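Local coordinates for regulatory protein RecX (Lactobacillus reuteri, PDB 3D5L) that probably modulates the activity of the recombinase RecA, which links it to DNA repair, at residues 28-38 / 50-61. Residues are numbered along the deposited sequence; the frame is centred on the assembly and turned at random.
Sequences FPVAESVLIQF and QIAAIATADQQA
OD1 of D58 is gripped twice: the backbone N of A31 donates to it across the contact (2.9 Å), and R17 forms a salt bridge with the same oxygen. The amide comes from above the carboxylate plane along a bent path (N-H...O 141°), and CG lying anti to the backbone N of D58 (chi1 -175°) swings the carboxylate toward the strand end. Since A31 holds the N-cap position of helix 32-37, the bond sits where the strand gives way to the helix, a compact example of a buried carboxylate tying two elements together; the nearby arginine would be expected to favour the charged form of D58.

Beyond this polar join the interface is mostly apolar. V34 is a knob in the hole formed by I54, A57, D58 and A61, its CG2 pressed 3.5 Å from CA of D58. I54 divides its branches: CG1 lies over the centre of the F38 ring, a CH-pi contact 3.6 Å from the centroid, while CG2 meets CG1 of V30 at 3.5 Å and CE1 of F28 at 3.8 Å. CB of A57 touches the same F38 ring at its edge.

Helix 32-37 runs roughly antiparallel to segment 50-61 of helix 48-71 (144° between their N-to-C directions), and that segment packs against both it and edge strand 25-31 of the four-stranded antiparallel sheet; L46 of strand 45-46 also touches I54, and F94 and P97 of helix 92-104 touch helix 48-71.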
# COMPACT_ATOMS: atom_id res chain seq x y z
N PHE A 28 8.74 32.00 -9.16
CA PHE A 28 8.70 30.57 -8.87
C PHE A 28 7.32 29.96 -9.04
O PHE A 28 6.32 30.67 -9.13
CB PHE A 28 9.22 30.31 -7.45
CG PHE A 28 8.46 31.04 -6.38
CD1 PHE A 28 7.28 30.52 -5.88
CD2 PHE A 28 8.93 32.25 -5.90
CE1 PHE A 28 6.56 31.20 -4.90
CE2 PHE A 28 8.22 32.94 -4.92
CZ PHE A 28 7.04 32.42 -4.42
N PRO A 29 7.25 28.61 -9.09
CA PRO A 29 5.95 27.96 -9.26
C PRO A 29 5.50 27.37 -7.93
O PRO A 29 6.32 27.06 -7.06
CB PRO A 29 6.28 26.89 -10.26
CG PRO A 29 7.57 26.36 -9.68
CD PRO A 29 8.33 27.63 -9.24
N VAL A 30 4.20 27.20 -7.78
CA VAL A 30 3.67 26.63 -6.56
C VAL A 30 2.49 25.75 -6.89
O VAL A 30 1.69 26.10 -7.76
CB VAL A 30 3.22 27.73 -5.56
CG1 VAL A 30 4.43 28.39 -4.93
CG2 VAL A 30 2.38 28.78 -6.28
N ALA A 31 2.40 24.61 -6.23
CA ALA A 31 1.28 23.71 -6.42
C ALA A 31 0.10 24.50 -5.86
O ALA A 31 0.29 25.46 -5.11
CB ALA A 31 1.48 22.40 -5.62
N GLU A 32 -1.12 24.11 -6.22
CA GLU A 32 -2.28 24.82 -5.71
C GLU A 32 -2.32 24.81 -4.18
O GLU A 32 -2.53 25.85 -3.57
CB GLU A 32 -3.56 24.19 -6.27
CG GLU A 32 -4.77 25.08 -6.13
CD GLU A 32 -6.03 24.42 -6.64
OE1 GLU A 32 -5.99 23.84 -7.76
OE2 GLU A 32 -7.06 24.48 -5.94
N SER A 33 -2.12 23.64 -3.56
CA SER A 33 -2.16 23.52 -2.10
C SER A 33 -1.17 24.43 -1.37
O SER A 33 -1.41 24.83 -0.24
CB SER A 33 -1.91 22.06 -1.66
OG SER A 33 -0.52 21.72 -1.64
N VAL A 34 -0.05 24.73 -2.02
CA VAL A 34 0.95 25.61 -1.43
C VAL A 34 0.51 27.06 -1.59
O VAL A 34 0.74 27.90 -0.72
CB VAL A 34 2.32 25.44 -2.11
CG1 VAL A 34 3.31 26.45 -1.56
CG2 VAL A 34 2.82 24.02 -1.89
N LEU A 35 -0.14 27.34 -2.71
CA LEU A 35 -0.63 28.68 -2.99
C LEU A 35 -1.68 29.01 -1.93
O LEU A 35 -1.75 30.15 -1.46
CB LEU A 35 -1.25 28.72 -4.38
CG LEU A 35 -1.89 30.05 -4.77
CD1 LEU A 35 -1.35 30.48 -6.12
CD2 LEU A 35 -3.41 29.89 -4.81
N ILE A 36 -2.47 28.01 -1.57
CA ILE A 36 -3.52 28.18 -0.56
C ILE A 36 -2.90 28.21 0.84
O ILE A 36 -3.26 29.05 1.66
CB ILE A 36 -4.53 27.03 -0.60
CG1 ILE A 36 -5.23 26.99 -1.96
CG2 ILE A 36 -5.55 27.19 0.52
CD1 ILE A 36 -6.07 25.75 -2.19
N GLN A 37 -1.98 27.29 1.10
CA GLN A 37 -1.33 27.21 2.39
C GLN A 37 -0.64 28.51 2.75
O GLN A 37 -0.54 28.87 3.92
CB GLN A 37 -0.31 26.06 2.41
CG GLN A 37 0.37 25.85 3.75
CD GLN A 37 1.43 24.75 3.72
OE1 GLN A 37 2.05 24.44 4.73
NE2 GLN A 37 1.62 24.16 2.55
N PHE A 38 -0.17 29.25 1.75
CA PHE A 38 0.51 30.50 2.03
C PHE A 38 -0.26 31.76 1.67
O PHE A 38 0.27 32.87 1.74
CB PHE A 38 1.90 30.49 1.39
CG PHE A 38 2.90 29.64 2.12
CD1 PHE A 38 3.74 30.20 3.08
CD2 PHE A 38 2.99 28.27 1.87
CE1 PHE A 38 4.66 29.40 3.78
CE2 PHE A 38 3.91 27.47 2.57
CZ PHE A 38 4.74 28.04 3.52
N GLN A 50 10.10 32.98 4.08
CA GLN A 50 8.80 32.53 3.59
C GLN A 50 8.93 31.90 2.21
O GLN A 50 8.28 30.90 1.91
CB GLN A 50 7.82 33.70 3.52
CG GLN A 50 7.38 34.20 4.88
CD GLN A 50 6.76 35.57 4.81
OE1 GLN A 50 7.43 36.55 4.49
NE2 GLN A 50 5.46 35.65 5.12
N ILE A 51 9.77 32.50 1.38
CA ILE A 51 10.00 32.00 0.03
C ILE A 51 10.68 30.65 0.09
O ILE A 51 10.52 29.82 -0.81
CB ILE A 51 10.88 32.98 -0.77
CG1 ILE A 51 10.10 34.26 -1.05
CG2 ILE A 51 11.36 32.32 -2.06
CD1 ILE A 51 10.85 35.27 -1.87
N ALA A 52 11.45 30.42 1.16
CA ALA A 52 12.16 29.16 1.33
C ALA A 52 11.20 28.11 1.87
O ALA A 52 11.28 26.93 1.49
CB ALA A 52 13.34 29.35 2.28
N ALA A 53 10.30 28.53 2.74
CA ALA A 53 9.32 27.63 3.33
C ALA A 53 8.27 27.26 2.28
O ALA A 53 7.67 26.19 2.36
CB ALA A 53 8.65 28.30 4.54
N ILE A 54 8.05 28.14 1.32
CA ILE A 54 7.09 27.89 0.24
C ILE A 54 7.70 26.80 -0.63
O ILE A 54 7.01 25.86 -1.05
CB ILE A 54 6.85 29.18 -0.61
CG1 ILE A 54 5.91 30.12 0.15
CG2 ILE A 54 6.28 28.84 -1.97
CD1 ILE A 54 5.64 31.44 -0.54
N ALA A 55 9.00 26.91 -0.87
CA ALA A 55 9.73 25.93 -1.66
C ALA A 55 9.65 24.54 -1.02
O ALA A 55 9.31 23.57 -1.69
CB ALA A 55 11.19 26.37 -1.79
N THR A 56 9.98 24.45 0.27
CA THR A 56 9.94 23.17 0.97
C THR A 56 8.54 22.57 0.93
O THR A 56 8.38 21.36 0.74
CB THR A 56 10.35 23.32 2.47
OG1 THR A 56 11.61 24.00 2.57
CG2 THR A 56 10.48 21.94 3.11
N ALA A 57 7.53 23.41 1.11
CA ALA A 57 6.15 22.94 1.07
C ALA A 57 5.82 22.44 -0.33
O ALA A 57 5.17 21.40 -0.47
CB ALA A 57 5.21 24.07 1.47
N ASP A 58 6.26 23.16 -1.36
CA ASP A 58 6.01 22.75 -2.74
C ASP A 58 6.74 21.44 -3.06
O ASP A 58 6.27 20.65 -3.87
CB ASP A 58 6.46 23.84 -3.72
CG ASP A 58 6.10 23.51 -5.18
OD1 ASP A 58 4.90 23.32 -5.47
OD2 ASP A 58 7.02 23.44 -6.03
N GLN A 59 7.88 21.21 -2.40
CA GLN A 59 8.62 19.97 -2.64
C GLN A 59 7.79 18.82 -2.08
O GLN A 59 7.79 17.72 -2.63
CB GLN A 59 9.97 19.97 -1.93
CG GLN A 59 10.90 21.14 -2.25
CD GLN A 59 12.13 21.18 -1.34
OE1 GLN A 59 12.85 22.18 -1.29
NE2 GLN A 59 12.37 20.08 -0.61
N GLN A 60 7.09 19.08 -0.98
CA GLN A 60 6.27 18.05 -0.36
C GLN A 60 5.01 17.84 -1.18
O GLN A 60 4.62 16.71 -1.43
CB GLN A 60 5.91 18.43 1.08
CG GLN A 60 5.20 17.30 1.84
CD GLN A 60 4.90 17.65 3.29
OE1 GLN A 60 5.79 18.06 4.05
NE2 GLN A 60 3.65 17.49 3.69
N ALA A 61 4.39 18.94 -1.60
CA ALA A 61 3.17 18.87 -2.40
C ALA A 61 3.41 18.08 -3.68
O ALA A 61 2.53 17.36 -4.15
CB ALA A 61 2.67 20.28 -2.73